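Local atomic coordinates of glutamate racemase (Escherichia coli, PDB entry 2JFN), a protein that belongs to the Asp/Glu/hydantoin racemase family, a group of alpha/beta proteins whose ligand site lies between two sheet-based halves. Residues Ser29-Leu34 against Ala171-Glu176; Asn55-Phe58 against Glu62-Glu65; Thr94-Ser99 against Val112-Ala117. All blocks are in the same frame, centred on the assembly; numbering follows the deposited sequence.

In the fold
The three contacts surround the bound glutamic acid in different ways. Contacts 1 and 3 are buried, whereas contact 2 lies partly open, about 16 Å and 15 Å from them between centres. Contact 1 joins elements of the two sheet-based halves with aliphatic packing alone; contact 2 closes a short loop through a lysine ammonium group and carbonyl oxygens; contact 3 joins a helix to an extended strand exit through a serine hydroxyl. Ser29 of contact 1 and Thr94 of contact 3 bind opposite ends of the ligand, and Phe58 of contact 2 packs on Ser29. Contacts 2 and 3 meet where Glu65 touches Val98. Along the chain, both are nested within the loop that contact 1 closes.

Contact 1. Residues Ser29-Leu34 against Ala171-Glu176; sequences SGVGGL and AKLHGE. With GLU (glutamic acid), chain B.
Val31 and Leu173 form the heart of an aliphatic contact between the two alpha/beta halves of the racemase fold: 29-34 follows strand 21-28 of the mixed sheet, while 171-176 ends helix 163-174, which belongs with the four-stranded parallel sheet. CD1 of Leu173 makes both of the closest approaches. It lies 3.8 Å from CB of Val31 and equally 3.8 Å from CD1 of Leu34, so one methyl group touches both partners. CG2 of Val31 adds a second point of packing, 4.0 Å from Leu173 CG. The Leu173 chain runs alongside those of Val31 and Leu34, antiparallel to them, and no hydrogen bond crosses the contact. In Leu173, CG stands anti to the carbonyl carbon, but chi2 of -138° departs from a staggered value; this rotation places CD1 against both Val31 and Leu34.

Polar groups hold the surrounding backbone. Glu170 accepts from Val31 N through OE1 and from His174 NE2 through OE2, linking the two segments by way of a single carboxylate. On the near side, Asp28 OD1 takes both Gly30 N and Gly33 N, which fixes the glycine-rich turn leading into helix 33-43.

At the start of that turn Ser29 faces the ligand pocket. Its OG sits between the backbone N and the carbonyl carbon, a rotation that turns it to the ligand, and donates to OE2 of the bound glutamic acid at 2.6 Å, gripping the side-chain carboxylate.

The far segment ends in a Schellman motif. Gly175, with phi of 110°, leaves the helix; its N bonds to Lys172 O at 3.1 Å, and Glu176 N bonds to Ala171 O at 3.0 Å. His174 N also donates to Ala171 O, and the two donors approach that oxygen from opposite faces of its plane.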
ATOM      1  N   SER A  29      -3.454   6.244   1.201  1.00 23.49           N
ATOM      2  CA  SER A  29      -4.729   6.916   1.402  1.00 23.63           C
ATOM      3  C   SER A  29      -5.241   6.581   2.811  1.00 23.67           C
ATOM      4  O   SER A  29      -5.970   7.363   3.421  1.00 23.60           O
ATOM      5  CB  SER A  29      -5.731   6.433   0.357  1.00 23.55           C
ATOM      6  OG  SER A  29      -5.880   5.029   0.448  1.00 24.80           O
ATOM      7  N   GLY A  30      -4.846   5.418   3.326  1.00 23.60           N
ATOM      8  CA  GLY A  30      -5.272   5.010   4.653  1.00 23.98           C
ATOM      9  C   GLY A  30      -4.252   4.204   5.431  1.00 23.76           C
ATOM     10  O   GLY A  30      -3.087   4.600   5.538  1.00 24.03           O
ATOM     11  N   VAL A  31      -4.673   3.060   5.969  1.00 23.50           N
ATOM     12  CA  VAL A  31      -3.779   2.217   6.755  1.00 23.42           C
ATOM     13  C   VAL A  31      -2.956   1.205   5.945  1.00 23.39           C
ATOM     14  O   VAL A  31      -1.990   0.648   6.461  1.00 22.93           O
ATOM     15  CB  VAL A  31      -4.557   1.433   7.863  1.00 24.04           C
ATOM     16  CG1 VAL A  31      -5.229   2.409   8.826  1.00 24.26           C
ATOM     17  CG2 VAL A  31      -5.606   0.515   7.238  1.00 24.22           C
ATOM     18  N   GLY A  32      -3.330   0.970   4.690  1.00 23.03           N
ATOM     19  CA  GLY A  32      -2.605   0.000   3.880  1.00 23.53           C
ATOM     20  C   GLY A  32      -1.106   0.243   3.821  1.00 23.94           C
ATOM     21  O   GLY A  32      -0.317  -0.700   3.769  1.00 23.61           O
ATOM     22  N   GLY A  33      -0.716   1.513   3.823  1.00 23.88           N
ATOM     23  CA  GLY A  33       0.692   1.865   3.769  1.00 24.00           C
ATOM     24  C   GLY A  33       1.493   1.209   4.874  1.00 24.04           C
ATOM     25  O   GLY A  33       2.670   0.932   4.700  1.00 24.11           O
ATOM     26  N   LEU A  34       0.848   0.944   6.006  1.00 24.29           N
ATOM     27  CA  LEU A  34       1.514   0.317   7.136  1.00 24.12           C
ATOM     28  C   LEU A  34       2.038  -1.086   6.835  1.00 23.95           C
ATOM     29  O   LEU A  34       3.013  -1.513   7.444  1.00 24.13           O
ATOM     30  CB  LEU A  34       0.573   0.265   8.344  1.00 24.26           C
ATOM     31  CG  LEU A  34       0.209   1.632   8.935  1.00 24.52           C
ATOM     32  CD1 LEU A  34      -0.854   1.448  10.009  1.00 24.48           C
ATOM     33  CD2 LEU A  34       1.458   2.294   9.511  1.00 24.92           C
ATOM     34  N   ALA A 171     -11.296  -1.073   9.143  1.00 29.94           N
ATOM     35  CA  ALA A 171     -11.981  -1.423  10.383  1.00 30.26           C
ATOM     36  C   ALA A 171     -11.053  -2.163  11.335  1.00 30.81           C
ATOM     37  O   ALA A 171     -10.960  -1.828  12.517  1.00 31.13           O
ATOM     38  CB  ALA A 171     -13.197  -2.285  10.081  1.00 30.29           C
ATOM     39  N   LYS A 172     -10.363  -3.173  10.821  1.00 31.06           N
ATOM     40  CA  LYS A 172      -9.465  -3.955  11.652  1.00 32.12           C
ATOM     41  C   LYS A 172      -8.457  -3.109  12.421  1.00 32.64           C
ATOM     42  O   LYS A 172      -8.333  -3.248  13.640  1.00 32.92           O
ATOM     43  CB  LYS A 172      -8.723  -4.997  10.811  1.00 32.06           C
ATOM     44  CG  LYS A 172      -7.793  -5.876  11.631  1.00 32.46           C
ATOM     45  CD  LYS A 172      -7.092  -6.914  10.760  1.00 32.50           C
ATOM     46  CE  LYS A 172      -6.191  -7.810  11.596  1.00 33.01           C
ATOM     47  NZ  LYS A 172      -5.538  -8.847  10.762  1.00 32.96           N
ATOM     48  N   LEU A 173      -7.738  -2.234  11.725  1.00 33.14           N
ATOM     49  CA  LEU A 173      -6.747  -1.408  12.398  1.00 34.31           C
ATOM     50  C   LEU A 173      -7.378  -0.299  13.234  1.00 35.30           C
ATOM     51  O   LEU A 173      -6.684   0.410  13.957  1.00 35.42           O
ATOM     52  CB  LEU A 173      -5.758  -0.810  11.390  1.00 34.17           C
ATOM     53  CG  LEU A 173      -4.917  -1.750  10.510  1.00 34.37           C
ATOM     54  CD1 LEU A 173      -3.492  -1.218  10.443  1.00 33.96           C
ATOM     55  CD2 LEU A 173      -4.921  -3.164  11.055  1.00 34.33           C
ATOM     56  N   HIS A 174      -8.692  -0.141  13.132  1.00 36.72           N
ATOM     57  CA  HIS A 174      -9.377   0.872  13.923  1.00 38.16           C
ATOM     58  C   HIS A 174      -9.913   0.235  15.198  1.00 39.31           C
ATOM     59  O   HIS A 174     -10.473   0.915  16.053  1.00 39.72           O
ATOM     60  CB  HIS A 174     -10.507   1.517  13.115  1.00 37.76           C
ATOM     61  CG  HIS A 174     -10.039   2.614  12.211  1.00 37.39           C
ATOM     62  ND1 HIS A 174      -9.853   3.910  12.646  1.00 37.82           N
ATOM     63  CD2 HIS A 174      -9.656   2.596  10.912  1.00 37.15           C
ATOM     64  CE1 HIS A 174      -9.376   4.640  11.654  1.00 37.44           C
ATOM     65  NE2 HIS A 174      -9.245   3.867  10.591  1.00 37.12           N
ATOM     66  N   GLY A 175      -9.728  -1.078  15.320  1.00 40.42           N
ATOM     67  CA  GLY A 175     -10.175  -1.775  16.513  1.00 41.81           C
ATOM     68  C   GLY A 175     -11.360  -2.707  16.352  1.00 43.00           C
ATOM     69  O   GLY A 175     -11.750  -3.380  17.308  1.00 43.03           O
ATOM     70  N   GLU A 176     -11.948  -2.749  15.160  1.00 43.77           N
ATOM     71  CA  GLU A 176     -13.087  -3.630  14.928  1.00 45.02           C
ATOM     72  C   GLU A 176     -12.612  -4.988  14.432  1.00 45.17           C
ATOM     73  O   GLU A 176     -11.579  -5.092  13.775  1.00 45.70           O
ATOM     74  CB  GLU A 176     -14.054  -3.020  13.907  1.00 46.03           C
ATOM     75  CG  GLU A 176     -14.769  -1.760  14.378  1.00 47.96           C
ATOM     76  CD  GLU A 176     -13.936  -0.502  14.210  1.00 49.25           C
ATOM     77  OE1 GLU A 176     -13.657  -0.121  13.050  1.00 49.83           O
ATOM     78  OE2 GLU A 176     -13.562   0.108  15.236  1.00 50.12           O
TER
HETATM   79  N   GLU B1287      -3.918   1.199   0.056  1.00 27.57           N
HETATM   80  CA  GLU B1287      -4.881   1.093  -1.044  1.00 28.20           C
HETATM   81  C   GLU B1287      -4.116   0.901  -2.340  1.00 28.44           C
HETATM   82  O   GLU B1287      -3.051   0.182  -2.354  1.00 28.04           O
HETATM   83  CB  GLU B1287      -5.735   2.369  -1.110  1.00 28.42           C
HETATM   84  CG  GLU B1287      -7.228   2.010  -1.285  1.00 28.59           C
HETATM   85  CD  GLU B1287      -8.046   3.242  -1.652  1.00 29.41           C
HETATM   86  OE1 GLU B1287      -9.025   3.129  -2.384  1.00 29.10           O
HETATM   87  OE2 GLU B1287      -7.742   4.355  -1.212  1.00 28.72           O
HETATM   88  OXT GLU B1287      -4.533   1.439  -3.418  1.00 29.50           O

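Contact 2. Residues Asn55-Phe58 against Glu62-Glu65; sequences NVAF and EKSE
Lys63 reaches back to Ala57 by folding its side chain. CG lies anti to the carbonyl carbon, and the chain then bends twice, at chi2 (-67°) and at chi4 (-60°), which brings the ammonium group over the backbone of 55-58. NZ donates to Ala57 O at 2.9 Å, from above the carbonyl plane (37° out of it).

The ammonium group has further oxygens around it. Glu62 OE2 forms a salt bridge with Lys63 NZ at 2.9 Å, the nitrogen standing above the carboxylate plane, and Pro59 O is another acceptor. A water accepts from Lys63 NZ at a longer 3.2 Å and donates to Phe58 O, forming a second, indirect link between the segments. Four oxygens thus share the three hydrogens of NZ, and at least one of these bonds must be shared or weaker.

Phe58 directs its CB away from 62-65; its ring packs against Ser29 and helix 163-174. The lysine thus ties together the loop between strand 48-53 and helix 65-82 that supplies Phe58, Pro59, Tyr60 and Gly61 to the glutamic acid pocket.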
ATOM      1  N   ASN A  55      -6.661  10.810   5.180  1.00 24.17           N
ATOM      2  CA  ASN A  55      -7.971  10.461   5.699  1.00 25.09           C
ATOM      3  C   ASN A  55      -9.053  11.399   5.169  1.00 25.56           C
ATOM      4  O   ASN A  55     -10.235  11.093   5.267  1.00 25.79           O
ATOM      5  CB  ASN A  55      -7.959  10.457   7.237  1.00 25.26           C
ATOM      6  CG  ASN A  55      -7.637  11.816   7.832  1.00 25.36           C
ATOM      7  OD1 ASN A  55      -6.633  12.446   7.486  1.00 24.79           O
ATOM      8  ND2 ASN A  55      -8.487  12.271   8.749  1.00 25.74           N
ATOM      9  N   VAL A  56      -8.641  12.521   4.585  1.00 25.66           N
ATOM     10  CA  VAL A  56      -9.578  13.500   4.029  1.00 26.16           C
ATOM     11  C   VAL A  56     -10.159  13.073   2.674  1.00 26.34           C
ATOM     12  O   VAL A  56     -11.348  13.272   2.410  1.00 26.27           O
ATOM     13  CB  VAL A  56      -8.896  14.888   3.860  1.00 26.47           C
ATOM     14  CG1 VAL A  56      -9.746  15.805   2.976  1.00 26.82           C
ATOM     15  CG2 VAL A  56      -8.699  15.534   5.226  1.00 26.75           C
ATOM     16  N   ALA A  57      -9.330  12.478   1.822  1.00 25.69           N
ATOM     17  CA  ALA A  57      -9.798  12.073   0.507  1.00 25.62           C
ATOM     18  C   ALA A  57      -9.939  10.561   0.323  1.00 25.80           C
ATOM     19  O   ALA A  57     -10.326  10.102  -0.749  1.00 25.99           O
ATOM     20  CB  ALA A  57      -8.891  12.658  -0.566  1.00 25.61           C
ATOM     21  N   PHE A  58      -9.624   9.787   1.358  1.00 25.66           N
ATOM     22  CA  PHE A  58      -9.774   8.333   1.280  1.00 25.94           C
ATOM     23  C   PHE A  58     -11.271   8.096   1.081  1.00 26.23           C
ATOM     24  O   PHE A  58     -12.082   8.762   1.722  1.00 26.27           O
ATOM     25  CB  PHE A  58      -9.338   7.674   2.593  1.00 25.77           C
ATOM     26  CG  PHE A  58      -9.663   6.208   2.668  1.00 26.33           C
ATOM     27  CD1 PHE A  58      -8.778   5.257   2.164  1.00 26.01           C
ATOM     28  CD2 PHE A  58     -10.880   5.782   3.194  1.00 26.14           C
ATOM     29  CE1 PHE A  58      -9.101   3.901   2.179  1.00 26.79           C
ATOM     30  CE2 PHE A  58     -11.215   4.424   3.214  1.00 27.07           C
ATOM     31  CZ  PHE A  58     -10.326   3.483   2.706  1.00 27.22           C
ATOM     32  N   GLU A  62     -12.194   5.396  -5.889  1.00 38.35           N
ATOM     33  CA  GLU A  62     -13.297   6.039  -6.600  1.00 39.52           C
ATOM     34  C   GLU A  62     -12.909   7.343  -7.307  1.00 39.48           C
ATOM     35  O   GLU A  62     -13.428   7.658  -8.385  1.00 40.03           O
ATOM     36  CB  GLU A  62     -14.415   6.344  -5.604  1.00 41.20           C
ATOM     37  CG  GLU A  62     -13.912   7.156  -4.407  1.00 43.11           C
ATOM     38  CD  GLU A  62     -15.024   7.681  -3.529  1.00 44.30           C
ATOM     39  OE1 GLU A  62     -15.778   6.852  -2.960  1.00 45.50           O
ATOM     40  OE2 GLU A  62     -15.144   8.924  -3.406  1.00 44.82           O
ATOM     41  N   LYS A  63     -12.003   8.088  -6.683  1.00 38.32           N
ATOM     42  CA  LYS A  63     -11.534   9.381  -7.172  1.00 37.54           C
ATOM     43  C   LYS A  63     -11.014   9.449  -8.610  1.00 37.13           C
ATOM     44  O   LYS A  63     -10.526   8.463  -9.168  1.00 37.17           O
ATOM     45  CB  LYS A  63     -10.455   9.914  -6.223  1.00 36.71           C
ATOM     46  CG  LYS A  63     -10.882   9.981  -4.755  1.00 36.22           C
ATOM     47  CD  LYS A  63     -11.975  11.017  -4.523  1.00 35.50           C
ATOM     48  CE  LYS A  63     -12.255  11.222  -3.033  1.00 34.57           C
ATOM     49  NZ  LYS A  63     -12.708   9.979  -2.339  1.00 33.47           N
ATOM     50  N   SER A  64     -11.127  10.637  -9.196  1.00 36.87           N
ATOM     51  CA  SER A  64     -10.661  10.897 -10.554  1.00 36.73           C
ATOM     52  C   SER A  64      -9.140  10.893 -10.523  1.00 36.81           C
ATOM     53  O   SER A  64      -8.538  11.349  -9.545  1.00 36.64           O
ATOM     54  CB  SER A  64     -11.143  12.271 -11.028  1.00 36.69           C
ATOM     55  OG  SER A  64     -12.550  12.396 -10.909  1.00 37.39           O
ATOM     56  N   GLU A  65      -8.516  10.394 -11.585  1.00 36.66           N
ATOM     57  CA  GLU A  65      -7.062  10.348 -11.639  1.00 36.97           C
ATOM     58  C   GLU A  65      -6.428  11.733 -11.584  1.00 36.16           C
ATOM     59  O   GLU A  65      -5.374  11.901 -10.972  1.00 36.24           O
ATOM     60  CB  GLU A  65      -6.592   9.590 -12.888  1.00 38.23           C
ATOM     61  CG  GLU A  65      -6.567   8.076 -12.700  1.00 40.25           C
ATOM     62  CD  GLU A  65      -6.170   7.317 -13.961  1.00 42.02           C
ATOM     63  OE1 GLU A  65      -5.230   7.759 -14.664  1.00 43.02           O
ATOM     64  OE2 GLU A  65      -6.788   6.264 -14.240  1.00 43.06           O
TER
HETATM   65  O   HOH W   1     -13.569  11.099   0.478  1.00 50.14           O

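Contact 3. Residues Thr94-Ser99 against Val112-Ala117; sequences TASTVS and VGVVPA. With UMA (uridine-5'-diphosphate-N-acetylmuramoyl-L-alanine), chain C; GLU (glutamic acid), chain B.
Ser96 and Gly113 bring their CA atoms to 5.0 Å, where the first turns of helix 93-106 pass beside the extended backbone that leaves strand 111-112. Ser96 points its CB toward that backbone, and its OG accepts from Val114 N at 2.7 Å with an N-H...O angle of 148°. Val114 CG2 lies 3.1 Å from the same Ser96 OG, a close approach, so that amide and methyl of one residue meet the hydroxyl from the same side. That methyl owes its place to chi1 of Val114, which sets CG2 between the backbone N and the carbonyl carbon. One turn back along the chain, Cys92 O is a weak further partner of OG.

Because residues 113-115 are extended, groups next to Val114 N face the other way, onto the bound UDP-N-acetylmuramoyl-L-alanine. Gly113 O accepts from UMA N3 at 2.9 Å, and Val115 N donates to UMA O2 at 2.9 Å with an angle of 156°; the backbone thus matches the donor and acceptor of the uracil ring. Val115 O then takes the ribose hydroxyl O2' of UMA at 2.8 Å. Arg104 and Lys119 add polar contacts to this ligand.

The other end of the helical segment serves the second ligand. Thr94 N and Thr94 OG1 each donate to OXT of the glutamic acid at 2.9 Å, a two-pronged grip at the helix N-terminus, where the helix field would probably favour a carboxylate.

Strand 87-90, helix 93-106 and strand 111-112, parallel to the first, form a beta-alpha-beta crossover, which here carries the glutamic acid site at the start of its helix and the uridine site just past its second strand.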
ATOM      1  N   THR A  94      -3.614   2.483  -5.920  1.00 35.16           N
ATOM      2  CA  THR A  94      -4.490   3.428  -6.603  1.00 36.16           C
ATOM      3  C   THR A  94      -3.837   4.785  -6.838  1.00 36.39           C
ATOM      4  O   THR A  94      -4.402   5.638  -7.517  1.00 37.04           O
ATOM      5  CB  THR A  94      -5.804   3.650  -5.816  1.00 36.42           C
ATOM      6  OG1 THR A  94      -5.500   4.003  -4.458  1.00 36.99           O
ATOM      7  CG2 THR A  94      -6.645   2.389  -5.827  1.00 36.28           C
ATOM      8  N   ALA A  95      -2.652   4.994  -6.281  1.00 36.62           N
ATOM      9  CA  ALA A  95      -1.966   6.274  -6.464  1.00 37.07           C
ATOM     10  C   ALA A  95      -0.643   6.142  -7.200  1.00 37.26           C
ATOM     11  O   ALA A  95      -0.294   7.001  -8.006  1.00 37.43           O
ATOM     12  CB  ALA A  95      -1.737   6.952  -5.109  1.00 36.87           C
ATOM     13  N   SER A  96       0.085   5.066  -6.931  1.00 37.85           N
ATOM     14  CA  SER A  96       1.387   4.860  -7.551  1.00 38.98           C
ATOM     15  C   SER A  96       1.438   5.160  -9.037  1.00 39.55           C
ATOM     16  O   SER A  96       1.952   6.199  -9.448  1.00 40.03           O
ATOM     17  CB  SER A  96       1.882   3.436  -7.314  1.00 38.43           C
ATOM     18  OG  SER A  96       2.613   3.352  -6.105  1.00 39.50           O
ATOM     19  N   THR A  97       0.907   4.249  -9.840  1.00 40.03           N
ATOM     20  CA  THR A  97       0.925   4.416 -11.286  1.00 40.80           C
ATOM     21  C   THR A  97       0.772   5.860 -11.758  1.00 40.13           C
ATOM     22  O   THR A  97       1.736   6.485 -12.222  1.00 40.25           O
ATOM     23  CB  THR A  97      -0.166   3.560 -11.942  1.00 41.54           C
ATOM     24  OG1 THR A  97      -1.461   4.046 -11.559  1.00 43.65           O
ATOM     25  CG2 THR A  97      -0.027   2.116 -11.488  1.00 42.47           C
ATOM     26  N   VAL A  98      -0.433   6.395 -11.611  1.00 38.98           N
ATOM     27  CA  VAL A  98      -0.732   7.746 -12.058  1.00 37.63           C
ATOM     28  C   VAL A  98       0.082   8.891 -11.453  1.00 36.84           C
ATOM     29  O   VAL A  98       0.224   9.938 -12.083  1.00 36.41           O
ATOM     30  CB  VAL A  98      -2.222   8.063 -11.833  1.00 38.05           C
ATOM     31  CG1 VAL A  98      -3.087   7.024 -12.544  1.00 37.94           C
ATOM     32  CG2 VAL A  98      -2.526   8.081 -10.340  1.00 37.58           C
ATOM     33  N   SER A  99       0.620   8.699 -10.249  1.00 35.65           N
ATOM     34  CA  SER A  99       1.362   9.761  -9.564  1.00 34.62           C
ATOM     35  C   SER A  99       2.885   9.797  -9.692  1.00 33.65           C
ATOM     36  O   SER A  99       3.493  10.844  -9.482  1.00 33.61           O
ATOM     37  CB  SER A  99       1.021   9.741  -8.065  1.00 34.67           C
ATOM     38  OG  SER A  99      -0.363   9.948  -7.842  1.00 35.45           O
ATOM     39  N   VAL A 112       9.511   5.686  -4.648  1.00 28.78           N
ATOM     40  CA  VAL A 112       9.213   4.282  -4.892  1.00 29.08           C
ATOM     41  C   VAL A 112       7.720   4.115  -5.107  1.00 29.49           C
ATOM     42  O   VAL A 112       6.908   4.708  -4.392  1.00 29.47           O
ATOM     43  CB  VAL A 112       9.665   3.402  -3.703  1.00 29.31           C
ATOM     44  CG1 VAL A 112       9.263   1.950  -3.927  1.00 29.34           C
ATOM     45  CG2 VAL A 112      11.158   3.504  -3.539  1.00 28.86           C
ATOM     46  N   GLY A 113       7.364   3.323  -6.112  1.00 29.33           N
ATOM     47  CA  GLY A 113       5.967   3.083  -6.405  1.00 29.94           C
ATOM     48  C   GLY A 113       5.625   1.628  -6.155  1.00 30.66           C
ATOM     49  O   GLY A 113       6.500   0.825  -5.822  1.00 29.81           O
ATOM     50  N   VAL A 114       4.349   1.291  -6.317  1.00 31.45           N
ATOM     51  CA  VAL A 114       3.887  -0.079  -6.108  1.00 32.36           C
ATOM     52  C   VAL A 114       2.938  -0.542  -7.199  1.00 32.64           C
ATOM     53  O   VAL A 114       2.017   0.180  -7.600  1.00 33.94           O
ATOM     54  CB  VAL A 114       3.136  -0.232  -4.781  1.00 32.77           C
ATOM     55  CG1 VAL A 114       4.027   0.178  -3.615  1.00 32.86           C
ATOM     56  CG2 VAL A 114       1.867   0.596  -4.820  1.00 33.24           C
ATOM     57  N   VAL A 115       3.178  -1.748  -7.691  1.00 31.91           N
ATOM     58  CA  VAL A 115       2.322  -2.345  -8.701  1.00 31.47           C
ATOM     59  C   VAL A 115       2.072  -3.767  -8.204  1.00 30.19           C
ATOM     60  O   VAL A 115       2.920  -4.346  -7.526  1.00 29.34           O
ATOM     61  CB  VAL A 115       3.004  -2.391 -10.090  1.00 32.15           C
ATOM     62  CG1 VAL A 115       3.150  -0.981 -10.645  1.00 33.28           C
ATOM     63  CG2 VAL A 115       4.364  -3.053  -9.986  1.00 32.44           C
ATOM     64  N   PRO A 116       0.898  -4.335  -8.510  1.00 29.68           N
ATOM     65  CA  PRO A 116       0.590  -5.702  -8.067  1.00 28.99           C
ATOM     66  C   PRO A 116       1.716  -6.661  -8.447  1.00 28.73           C
ATOM     67  O   PRO A 116       2.228  -6.606  -9.569  1.00 28.39           O
ATOM     68  CB  PRO A 116      -0.717  -6.010  -8.792  1.00 29.53           C
ATOM     69  CG  PRO A 116      -1.392  -4.646  -8.827  1.00 29.52           C
ATOM     70  CD  PRO A 116      -0.242  -3.734  -9.227  1.00 29.83           C
ATOM     71  N   ALA A 117       2.091  -7.535  -7.513  1.00 27.82           N
ATOM     72  CA  ALA A 117       3.177  -8.498  -7.717  1.00 28.21           C
ATOM     73  C   ALA A 117       2.834  -9.647  -8.664  1.00 28.60           C
ATOM     74  O   ALA A 117       3.075 -10.818  -8.354  1.00 28.59           O
ATOM     75  CB  ALA A 117       3.630  -9.056  -6.367  1.00 26.94           C
TER
HETATM   76  N1  UMA C1286       7.700  -3.986  -6.609  1.00 29.94           N
HETATM   77  C2  UMA C1286       7.026  -2.666  -6.701  1.00 29.32           C
HETATM   78  N3  UMA C1286       7.868  -1.566  -6.641  1.00 29.55           N
HETATM   79  C4  UMA C1286       9.264  -1.606  -6.506  1.00 29.59           C
HETATM   80  C5  UMA C1286       9.889  -2.992  -6.418  1.00 29.56           C
HETATM   81  C6  UMA C1286       9.094  -4.079  -6.470  1.00 29.26           C
HETATM   82  O2  UMA C1286       5.818  -2.526  -6.815  1.00 29.70           O
HETATM   83  O4  UMA C1286       9.897  -0.561  -6.460  1.00 30.57           O
HETATM   84  C1B UMA C1286       6.800  -5.191  -6.670  1.00 29.97           C
HETATM   85  C2B UMA C1286       6.475  -5.553  -8.109  1.00 30.33           C
HETATM   86  O2' UMA C1286       5.069  -5.968  -8.320  1.00 29.77           O
HETATM   87  C3B UMA C1286       7.427  -6.619  -8.540  1.00 30.56           C
HETATM   88  C4B UMA C1286       7.568  -7.341  -7.214  1.00 31.30           C
HETATM   89  O4B UMA C1286       7.398  -6.370  -6.188  1.00 30.67           O
HETATM   90  O3B UMA C1286       6.703  -7.326  -9.582  1.00 31.06           O
HETATM   91  C5B UMA C1286       8.882  -7.976  -6.988  1.00 31.78           C
HETATM   92  O5B UMA C1286       9.898  -7.093  -7.305  1.00 33.40           O
HETATM   93  PA  UMA C1286      11.433  -7.502  -7.367  1.00 34.79           P
HETATM   94  O1A UMA C1286      12.150  -6.223  -7.265  1.00 34.47           O
HETATM   95  O2A UMA C1286      11.706  -8.460  -6.344  1.00 33.73           O
HETATM   96  O3A UMA C1286      11.579  -8.088  -8.871  1.00 35.18           O
HETATM   97  PB  UMA C1286      10.616  -8.105 -10.142  1.00 37.02           P
HETATM   98  O1B UMA C1286       9.398  -8.849  -9.900  1.00 36.86           O
HETATM   99  O2B UMA C1286      11.432  -8.471 -11.304  1.00 37.25           O
HETATM  100  O1' UMA C1286      10.338  -6.495 -10.303  1.00 37.25           O
HETATM  101  C1' UMA C1286      10.871  -5.629 -11.305  1.00 37.93           C
HETATM  102  C2' UMA C1286      11.226  -4.278 -10.744  1.00 38.46           C
HETATM  103  N2' UMA C1286      12.269  -4.369  -9.705  1.00 38.63           N
HETATM  104  C7' UMA C1286      13.506  -3.881  -9.891  1.00 39.00           C
HETATM  105  O7' UMA C1286      13.793  -3.185 -10.861  1.00 39.50           O
HETATM  106  C8' UMA C1286      14.571  -4.186  -8.859  1.00 39.26           C
HETATM  107  C3' UMA C1286       9.941  -3.630 -10.201  1.00 38.65           C
HETATM  108  O3' UMA C1286      10.211  -2.267  -9.724  1.00 39.05           O
HETATM  109  C4' UMA C1286       8.840  -3.574 -11.286  1.00 38.99           C
HETATM  110  O4' UMA C1286       7.651  -3.010 -10.769  1.00 39.14           O
HETATM  111  C5' UMA C1286       8.568  -4.981 -11.828  1.00 39.08           C
HETATM  112  O5' UMA C1286       9.840  -5.544 -12.325  1.00 38.34           O
HETATM  113  C6' UMA C1286       7.599  -5.008 -12.996  1.00 39.49           C
HETATM  114  O6' UMA C1286       8.050  -4.143 -14.027  1.00 40.33           O
HETATM  115  C18 UMA C1286      10.887  -1.185 -10.412  1.00 39.32           C
HETATM  116  C19 UMA C1286       9.962  -0.223 -11.080  1.00 39.68           C
HETATM  117  O18 UMA C1286      10.296   0.376 -12.087  1.00 40.46           O
HETATM  118  C20 UMA C1286      11.934  -0.583  -9.452  1.00 39.34           C
HETATM  119  N4  UMA C1286       8.767  -0.080 -10.484  1.00 39.52           N
HETATM  120  C21 UMA C1286       7.738   0.904 -10.850  1.00 39.62           C
HETATM  121  C22 UMA C1286       8.245   2.373 -10.964  1.00 39.22           C
HETATM  122  O19 UMA C1286       9.205   2.706 -10.233  1.00 39.54           O
HETATM  123  O20 UMA C1286       7.691   3.150 -11.782  1.00 39.22           O
HETATM  124  C23 UMA C1286       6.590   0.838  -9.836  1.00 39.39           C
HETATM  125  N   GLU B1287      -3.918   1.199   0.056  1.00 27.57           N
HETATM  126  CA  GLU B1287      -4.881   1.093  -1.044  1.00 28.20           C
HETATM  127  C   GLU B1287      -4.116   0.901  -2.340  1.00 28.44           C
HETATM  128  O   GLU B1287      -3.051   0.182  -2.354  1.00 28.04           O
HETATM  129  CB  GLU B1287      -5.735   2.369  -1.110  1.00 28.42           C
HETATM  130  CG  GLU B1287      -7.228   2.010  -1.285  1.00 28.59           C
HETATM  131  CD  GLU B1287      -8.046   3.242  -1.652  1.00 29.41           C
HETATM  132  OE1 GLU B1287      -9.025   3.129  -2.384  1.00 29.10           O
HETATM  133  OE2 GLU B1287      -7.742   4.355  -1.212  1.00 28.72           O
HETATM  134  OXT GLU B1287      -4.533   1.439  -3.418  1.00 29.50           O